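Local atomic coordinates of abietadiene synthase, chloroplastic (PDB entry 3S9V), a protein that is a large, mostly helical plastid enzyme of the terpene synthase family, whose C-terminal part matches the family's metal-binding domain. Residues Pro54-Thr59 with Val80-Gln85; Tyr98-Asp103 with Lys450-Met455; Gln483-Trp488 with Tyr527-Asn532. One frame throughout, in Å; residues are numbered along the deposited sequence.

Contact 1: Pro54-Thr59 with Val80-Gln85; sequences PSAYDT and VEWILQ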
# COMPACT_ATOMS: atom_id res chain seq x y z
N PRO A 54 4.97 -5.82 26.85
CA PRO A 54 5.85 -6.79 27.48
C PRO A 54 5.43 -8.20 27.11
O PRO A 54 4.26 -8.46 26.82
CB PRO A 54 5.65 -6.51 28.97
CG PRO A 54 4.26 -6.02 29.05
CD PRO A 54 4.15 -5.12 27.86
N SER A 55 6.40 -9.11 27.07
CA SER A 55 6.13 -10.51 26.77
C SER A 55 6.35 -11.28 28.07
O SER A 55 7.48 -11.50 28.48
CB SER A 55 7.08 -11.04 25.70
OG SER A 55 6.89 -12.43 25.52
N ALA A 56 5.26 -11.64 28.74
CA ALA A 56 5.40 -12.36 29.99
C ALA A 56 6.27 -13.60 29.79
O ALA A 56 7.13 -13.91 30.62
CB ALA A 56 4.03 -12.75 30.52
N TYR A 57 6.06 -14.28 28.68
CA TYR A 57 6.82 -15.49 28.37
C TYR A 57 8.33 -15.24 28.28
O TYR A 57 9.12 -15.93 28.92
CB TYR A 57 6.33 -16.08 27.04
CG TYR A 57 7.23 -17.15 26.46
CD1 TYR A 57 7.17 -18.46 26.92
CD2 TYR A 57 8.14 -16.84 25.47
CE1 TYR A 57 8.01 -19.44 26.40
CE2 TYR A 57 8.98 -17.79 24.95
CZ TYR A 57 8.92 -19.09 25.41
OH TYR A 57 9.77 -20.03 24.91
N ASP A 58 8.74 -14.25 27.49
CA ASP A 58 10.15 -13.93 27.33
C ASP A 58 10.73 -13.38 28.62
O ASP A 58 11.88 -13.67 28.97
CB ASP A 58 10.34 -12.93 26.21
CG ASP A 58 10.12 -13.54 24.84
OD1 ASP A 58 11.12 -13.88 24.16
OD2 ASP A 58 8.95 -13.68 24.45
N THR A 59 9.94 -12.59 29.33
CA THR A 59 10.41 -12.02 30.57
C THR A 59 10.70 -13.14 31.55
O THR A 59 11.69 -13.10 32.28
CB THR A 59 9.37 -11.07 31.15
OG1 THR A 59 9.11 -10.04 30.18
CG2 THR A 59 9.86 -10.44 32.44
N VAL A 80 11.92 -10.76 37.81
CA VAL A 80 11.18 -11.67 38.68
C VAL A 80 10.04 -10.90 39.34
O VAL A 80 8.91 -11.38 39.43
CB VAL A 80 12.09 -12.26 39.78
CG1 VAL A 80 11.24 -13.02 40.81
CG2 VAL A 80 13.09 -13.21 39.15
N GLU A 81 10.35 -9.69 39.80
CA GLU A 81 9.35 -8.85 40.43
C GLU A 81 8.25 -8.53 39.41
O GLU A 81 7.07 -8.49 39.75
CB GLU A 81 9.98 -7.56 40.95
CG GLU A 81 8.99 -6.66 41.69
CD GLU A 81 8.50 -7.26 43.00
OE1 GLU A 81 7.42 -6.85 43.47
OE2 GLU A 81 9.20 -8.13 43.57
N TRP A 82 8.63 -8.29 38.16
CA TRP A 82 7.65 -7.98 37.13
C TRP A 82 6.64 -9.12 37.03
O TRP A 82 5.44 -8.90 36.94
CB TRP A 82 8.31 -7.80 35.76
CG TRP A 82 7.32 -7.40 34.71
CD1 TRP A 82 6.92 -6.13 34.42
CD2 TRP A 82 6.52 -8.27 33.92
NE1 TRP A 82 5.91 -6.15 33.49
CE2 TRP A 82 5.64 -7.46 33.17
CE3 TRP A 82 6.45 -9.66 33.77
CZ2 TRP A 82 4.70 -7.99 32.28
CZ3 TRP A 82 5.51 -10.20 32.89
CH2 TRP A 82 4.65 -9.36 32.16
N ILE A 83 7.13 -10.35 37.04
CA ILE A 83 6.27 -11.52 36.96
C ILE A 83 5.30 -11.52 38.13
O ILE A 83 4.10 -11.70 37.95
CB ILE A 83 7.10 -12.82 36.96
CG1 ILE A 83 7.97 -12.87 35.71
CG2 ILE A 83 6.18 -14.01 37.04
CD1 ILE A 83 9.02 -13.97 35.72
N LEU A 84 5.82 -11.30 39.33
CA LEU A 84 5.00 -11.29 40.54
C LEU A 84 3.89 -10.22 40.51
O LEU A 84 2.81 -10.42 41.07
CB LEU A 84 5.88 -11.05 41.77
CG LEU A 84 6.91 -12.12 42.11
CD1 LEU A 84 7.80 -11.64 43.25
CD2 LEU A 84 6.21 -13.41 42.49
N GLN A 85 4.17 -9.11 39.86
CA GLN A 85 3.22 -8.00 39.79
C GLN A 85 2.27 -7.99 38.59
O GLN A 85 1.31 -7.22 38.58
CB GLN A 85 4.00 -6.68 39.78
CG GLN A 85 5.06 -6.56 40.87
CD GLN A 85 4.48 -6.13 42.20
OE1 GLN A 85 3.61 -6.80 42.76
NE2 GLN A 85 4.96 -5.00 42.71
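The indole of W82 is the main bridge between helix 77-85 and the start of helix 56-62, and the contacts it makes with P54, A56 and T59 are van der Waals. W82 CG stands anti to the backbone N (chi1 -176°), and the six-membered ring makes these contacts. P54 CB reaches W82 CZ2 at 3.7 Å. A56 approaches the neighbouring rim, with its CA 3.6 Å from W82 CZ3 and its CB lying in the plane of the ring at its edge. At the far end T59 CG2 meets W82 CE3 at 3.7 Å, the side chains crossing at about a right angle. I83 approaches T59 more loosely and turns to C111 and L115 of helix 101-117, while H261 meets the W82 ring at a slant.

Hydrogen bonds here lie within a segment or go to other parts of the chain, none being made between 54-59 and 80-85. S55, the N-cap of helix 56-62, gives its hydroxyl OG to D58 OD2 (2.6 Å), on the lone pair away from the other carboxylate oxygen. S55 O accepts both T59 N and T59 OG1, each at 2.8 Å, and V262 N also bonds to T59 OG1. With its hydroxyl turned back, T59 meets W82 chiefly through its methyl, and the two helices of this N-terminal lobe join through a buried apolar seam beside a polar helix start.

Contact 2: Tyr98-Asp103 with Lys450-Met455; sequences YFLAYD and KTVYMM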
# COMPACT_ATOMS: atom_id res chain seq x y z
N TYR A 98 -5.91 -8.76 24.74
CA TYR A 98 -6.45 -9.71 23.78
C TYR A 98 -6.20 -11.16 24.20
O TYR A 98 -5.06 -11.61 24.31
CB TYR A 98 -5.82 -9.48 22.40
CG TYR A 98 -6.40 -10.35 21.32
CD1 TYR A 98 -7.47 -9.91 20.55
CD2 TYR A 98 -5.87 -11.62 21.07
CE1 TYR A 98 -8.01 -10.71 19.55
CE2 TYR A 98 -6.40 -12.43 20.07
CZ TYR A 98 -7.47 -11.97 19.31
OH TYR A 98 -7.99 -12.76 18.32
N PHE A 99 -7.28 -11.89 24.40
CA PHE A 99 -7.18 -13.27 24.83
C PHE A 99 -6.92 -14.29 23.73
O PHE A 99 -7.69 -14.41 22.78
CB PHE A 99 -8.45 -13.69 25.57
CG PHE A 99 -8.39 -15.09 26.12
CD1 PHE A 99 -7.95 -15.32 27.42
CD2 PHE A 99 -8.74 -16.18 25.32
CE1 PHE A 99 -7.85 -16.62 27.91
CE2 PHE A 99 -8.64 -17.48 25.80
CZ PHE A 99 -8.20 -17.71 27.10
N LEU A 100 -5.82 -15.02 23.88
CA LEU A 100 -5.47 -16.09 22.95
C LEU A 100 -5.07 -17.24 23.88
O LEU A 100 -4.14 -17.11 24.67
CB LEU A 100 -4.29 -15.70 22.06
CG LEU A 100 -3.96 -16.77 21.00
CD1 LEU A 100 -5.11 -16.89 19.98
CD2 LEU A 100 -2.67 -16.40 20.29
N ALA A 101 -5.80 -18.34 23.79
CA ALA A 101 -5.51 -19.48 24.66
C ALA A 101 -4.04 -19.88 24.64
O ALA A 101 -3.40 -19.94 25.70
CB ALA A 101 -6.40 -20.67 24.26
N TYR A 102 -3.49 -20.14 23.45
CA TYR A 102 -2.08 -20.54 23.35
C TYR A 102 -1.16 -19.58 24.09
O TYR A 102 -0.30 -20.01 24.86
CB TYR A 102 -1.66 -20.61 21.88
CG TYR A 102 -2.31 -21.73 21.11
CD1 TYR A 102 -3.02 -21.47 19.95
CD2 TYR A 102 -2.20 -23.06 21.54
CE1 TYR A 102 -3.62 -22.50 19.22
CE2 TYR A 102 -2.78 -24.10 20.82
CZ TYR A 102 -3.50 -23.81 19.66
OH TYR A 102 -4.09 -24.81 18.93
N ASP A 103 -1.34 -18.29 23.85
CA ASP A 103 -0.56 -17.23 24.48
C ASP A 103 -0.59 -17.37 26.01
O ASP A 103 0.46 -17.42 26.66
CB ASP A 103 -1.13 -15.87 24.05
CG ASP A 103 -0.39 -14.67 24.65
OD1 ASP A 103 0.80 -14.45 24.33
OD2 ASP A 103 -1.02 -13.93 25.44
N LYS A 450 6.09 -15.00 18.89
CA LYS A 450 6.31 -16.09 19.82
C LYS A 450 5.13 -15.99 20.79
O LYS A 450 4.68 -16.98 21.37
CB LYS A 450 7.63 -15.87 20.57
CG LYS A 450 7.97 -16.91 21.64
CD LYS A 450 8.35 -18.25 21.03
CE LYS A 450 9.62 -18.15 20.21
NZ LYS A 450 10.78 -17.68 21.03
N THR A 451 4.64 -14.76 20.95
CA THR A 451 3.51 -14.46 21.83
C THR A 451 2.65 -13.41 21.13
O THR A 451 2.98 -12.95 20.04
CB THR A 451 3.97 -13.83 23.16
OG1 THR A 451 4.51 -12.53 22.90
CG2 THR A 451 5.04 -14.69 23.83
N VAL A 452 1.53 -13.04 21.75
CA VAL A 452 0.69 -12.00 21.17
C VAL A 452 1.33 -10.66 21.56
O VAL A 452 1.63 -10.43 22.73
CB VAL A 452 -0.75 -12.02 21.72
CG1 VAL A 452 -1.48 -10.76 21.29
CG2 VAL A 452 -1.49 -13.25 21.20
N TYR A 453 1.56 -9.80 20.58
CA TYR A 453 2.16 -8.50 20.89
C TYR A 453 1.39 -7.37 20.23
O TYR A 453 0.57 -7.60 19.34
CB TYR A 453 3.65 -8.49 20.51
CG TYR A 453 3.95 -8.61 19.03
CD1 TYR A 453 4.32 -7.49 18.29
CD2 TYR A 453 3.90 -9.84 18.38
CE1 TYR A 453 4.64 -7.60 16.94
CE2 TYR A 453 4.23 -9.95 17.02
CZ TYR A 453 4.60 -8.82 16.31
OH TYR A 453 4.95 -8.88 14.97
N MET A 454 1.65 -6.14 20.67
CA MET A 454 0.95 -4.98 20.14
C MET A 454 1.91 -3.91 19.67
O MET A 454 2.96 -3.69 20.28
CB MET A 454 0.04 -4.41 21.23
CG MET A 454 -0.72 -5.47 22.01
SD MET A 454 -1.70 -4.81 23.37
CE MET A 454 -0.55 -3.67 24.10
N MET A 455 1.56 -3.24 18.58
CA MET A 455 2.41 -2.18 18.05
C MET A 455 1.62 -0.87 18.05
O MET A 455 0.99 -0.52 17.05
CB MET A 455 2.89 -2.53 16.65
CG MET A 455 4.39 -2.33 16.44
SD MET A 455 5.42 -3.56 17.27
CE MET A 455 4.92 -4.85 16.46
O HOH W 1 1.58 -12.04 25.17
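V452 lies against L100 and D103, bringing a small antiparallel β-hairpin, strands 447-448 and 452-453, onto the N-terminal end of helix 101-117, for which L100 is the N-cap. The packing is close on the L100 side: V452 CG2, placed anti to its own carbonyl carbon, sits 3.5 Å from L100 CD2, slightly under the usual van der Waals separation, and also touches L100 CB. L448 of the partner strand adds to the cover over L100. The other methyl, V452 CG1, meets the partly exposed Y98 only at 4.5 Å from CD2, a far looser approach.

D103 supplies the polar link. With CG anti to the backbone N (chi1 180°), the carboxylate reaches the V452 backbone, where OD1 takes its N-H along an almost straight line (3.0 Å, 177°) and T451 CB comes up beside it. OD2 faces a weak bond from E95 N. Water 1 completes the bridge, giving one hydrogen to D103 OD1 at 2.7 Å and the other to V452 O at 2.9 Å, so that the N-H and C=O of one strand residue both connect to a single carboxylate oxygen. The V452 N-H reaches D103 OD1 from above the carboxylate plane, 57° out of it.

Contact 3: Gln483-Trp488 with Tyr527-Asn532; sequences QDLRRW and YTKTSN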
# COMPACT_ATOMS: atom_id res chain seq x y z
N GLN A 483 -21.21 21.73 -6.78
CA GLN A 483 -22.39 22.57 -6.97
C GLN A 483 -22.05 23.74 -7.87
O GLN A 483 -22.75 24.01 -8.85
CB GLN A 483 -22.91 23.09 -5.63
CG GLN A 483 -23.55 22.03 -4.75
CD GLN A 483 -24.67 21.29 -5.46
OE1 GLN A 483 -24.43 20.54 -6.40
NE2 GLN A 483 -25.91 21.52 -5.01
N ASP A 484 -20.96 24.42 -7.55
CA ASP A 484 -20.54 25.57 -8.33
C ASP A 484 -20.10 25.24 -9.75
O ASP A 484 -19.91 26.15 -10.56
CB ASP A 484 -19.45 26.34 -7.58
CG ASP A 484 -19.96 26.98 -6.30
OD1 ASP A 484 -20.95 27.75 -6.37
OD2 ASP A 484 -19.38 26.71 -5.23
N LEU A 485 -19.94 23.96 -10.06
CA LEU A 485 -19.57 23.57 -11.42
C LEU A 485 -20.85 23.27 -12.17
O LEU A 485 -20.95 23.48 -13.38
CB LEU A 485 -18.67 22.33 -11.43
CG LEU A 485 -17.18 22.60 -11.22
CD1 LEU A 485 -16.46 21.29 -11.11
CD2 LEU A 485 -16.63 23.42 -12.38
N ARG A 486 -21.84 22.79 -11.43
CA ARG A 486 -23.13 22.47 -12.02
C ARG A 486 -23.87 23.75 -12.38
O ARG A 486 -24.70 23.75 -13.29
CB ARG A 486 -23.96 21.64 -11.05
CG ARG A 486 -23.57 20.18 -10.99
CD ARG A 486 -24.31 19.49 -9.85
NE ARG A 486 -24.06 18.05 -9.82
CZ ARG A 486 -24.41 17.26 -8.82
NH1 ARG A 486 -25.02 17.76 -7.75
NH2 ARG A 486 -24.16 15.96 -8.88
N ARG A 487 -23.58 24.83 -11.66
CA ARG A 487 -24.23 26.11 -11.95
C ARG A 487 -23.55 26.76 -13.15
O ARG A 487 -24.17 27.52 -13.89
CB ARG A 487 -24.16 27.05 -10.74
CG ARG A 487 -24.95 26.54 -9.55
CD ARG A 487 -25.04 27.58 -8.45
NE ARG A 487 -25.69 27.02 -7.26
CZ ARG A 487 -25.11 26.14 -6.45
NH1 ARG A 487 -23.88 25.73 -6.69
NH2 ARG A 487 -25.78 25.65 -5.41
N TRP A 488 -22.26 26.47 -13.32
CA TRP A 488 -21.49 27.00 -14.44
C TRP A 488 -22.04 26.36 -15.71
O TRP A 488 -22.21 27.02 -16.73
CB TRP A 488 -20.01 26.65 -14.28
CG TRP A 488 -19.24 26.65 -15.57
CD1 TRP A 488 -18.82 27.74 -16.28
CD2 TRP A 488 -18.87 25.50 -16.35
NE1 TRP A 488 -18.21 27.35 -17.46
CE2 TRP A 488 -18.23 25.98 -17.52
CE3 TRP A 488 -19.01 24.12 -16.18
CZ2 TRP A 488 -17.75 25.11 -18.52
CZ3 TRP A 488 -18.53 23.26 -17.16
CH2 TRP A 488 -17.90 23.76 -18.32
N TYR A 527 -9.66 21.94 -14.33
CA TYR A 527 -9.45 20.59 -14.85
C TYR A 527 -10.80 20.08 -15.36
O TYR A 527 -10.91 19.54 -16.46
CB TYR A 527 -8.92 19.69 -13.72
CG TYR A 527 -8.49 18.31 -14.15
CD1 TYR A 527 -9.40 17.39 -14.66
CD2 TYR A 527 -7.15 17.92 -14.04
CE1 TYR A 527 -8.99 16.11 -15.04
CE2 TYR A 527 -6.73 16.66 -14.42
CZ TYR A 527 -7.66 15.76 -14.92
OH TYR A 527 -7.25 14.50 -15.30
N THR A 528 -11.82 20.28 -14.54
CA THR A 528 -13.17 19.85 -14.87
C THR A 528 -13.74 20.55 -16.10
O THR A 528 -14.31 19.90 -16.98
CB THR A 528 -14.10 20.10 -13.68
OG1 THR A 528 -13.62 19.35 -12.55
CG2 THR A 528 -15.53 19.67 -14.02
N LYS A 529 -13.61 21.87 -16.17
CA LYS A 529 -14.12 22.62 -17.31
C LYS A 529 -13.38 22.24 -18.58
O LYS A 529 -14.00 22.02 -19.62
CB LYS A 529 -14.01 24.12 -17.06
CG LYS A 529 -15.08 24.63 -16.09
CD LYS A 529 -14.82 26.07 -15.66
CE LYS A 529 -15.88 26.51 -14.65
NZ LYS A 529 -15.58 27.86 -14.09
N THR A 530 -12.06 22.15 -18.49
CA THR A 530 -11.25 21.80 -19.65
C THR A 530 -11.57 20.38 -20.14
O THR A 530 -11.66 20.16 -21.34
CB THR A 530 -9.76 21.91 -19.32
OG1 THR A 530 -9.51 23.18 -18.71
CG2 THR A 530 -8.95 21.82 -20.60
N SER A 531 -11.73 19.44 -19.21
CA SER A 531 -12.06 18.06 -19.59
C SER A 531 -13.42 18.02 -20.27
O SER A 531 -13.60 17.36 -21.29
CB SER A 531 -12.08 17.15 -18.36
OG SER A 531 -10.82 17.08 -17.75
N ASN A 532 -14.39 18.72 -19.68
CA ASN A 532 -15.74 18.74 -20.25
C ASN A 532 -15.68 19.30 -21.67
O ASN A 532 -16.37 18.82 -22.57
CB ASN A 532 -16.67 19.60 -19.39
CG ASN A 532 -18.07 19.02 -19.32
OD1 ASN A 532 -18.69 18.75 -20.35
ND2 ASN A 532 -18.58 18.83 -18.11
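K529 NZ is held from two quarters: E525, one turn earlier on the same helix, forms a salt bridge with it, and W488 on the facing helix offers the π face of its indole. NZ stands 4.2 Å from the centroid of the five-membered ring, 22° off the normal, in a cation-π contact. The methylene next to it is closer still. K529 CE lies 3.4 Å from the same centroid, almost directly above it, a CH-π contact. Because the lysine chain is extended beyond CG, its carbons run on over the fused system, CG coming 3.6 Å from W488 CZ2. The side chain thus lies along the ring face instead of meeting it end-on, and the nearby carboxylate and indole would both be expected to stabilise the ammonium charge.

These segments belong to helix 461-491 and helix 521-541 of the α-helical terpene synthase fold; the aspartate-rich DDxxD motif of the family follows at the C-terminal end of the latter. The segment axes approach to 11.4 Å and cross at -39°, with the side chains of L485, W488 and K529 lying between them. L485 flanks the lysine, CD2 lying 3.9 Å from K529 CE, while its other methyl CD1 presses on T528 CG2 at a tight 3.5 Å. T528 OG1 bonds to R524 O, and the methyl makes the closest approach to the leucine. N532 CB approaches W488 CH2 at the ring edge, near its plane, at 4.5 Å, and W488 NE1 has a weak hydrogen bond to T582 OG1.

Contacts 1 and 2 are neighbours, their centres 14 Å apart, and they touch directly: S55 OG lies 3.4 Å from T451 CG2, and Y57 CE2 packs on K450 CG at 3.6 Å. E207 joins them further, its OE2 receiving a hydrogen bond from Y57 OH and pairing with K450 NZ. The hairpin segment 450-455, far along the sequence, is thereby fitted against the early helices. Contact 3 lies on the opposite side of the chain's centre, with its own centre 63 Å from contact 1 and 53 Å from contact 2. Its helix 521-541 belongs to the metal-binding domain, and contacts 1 and 2 are far from it, their nearest atoms about 48 and 37 Å from those of contact 3.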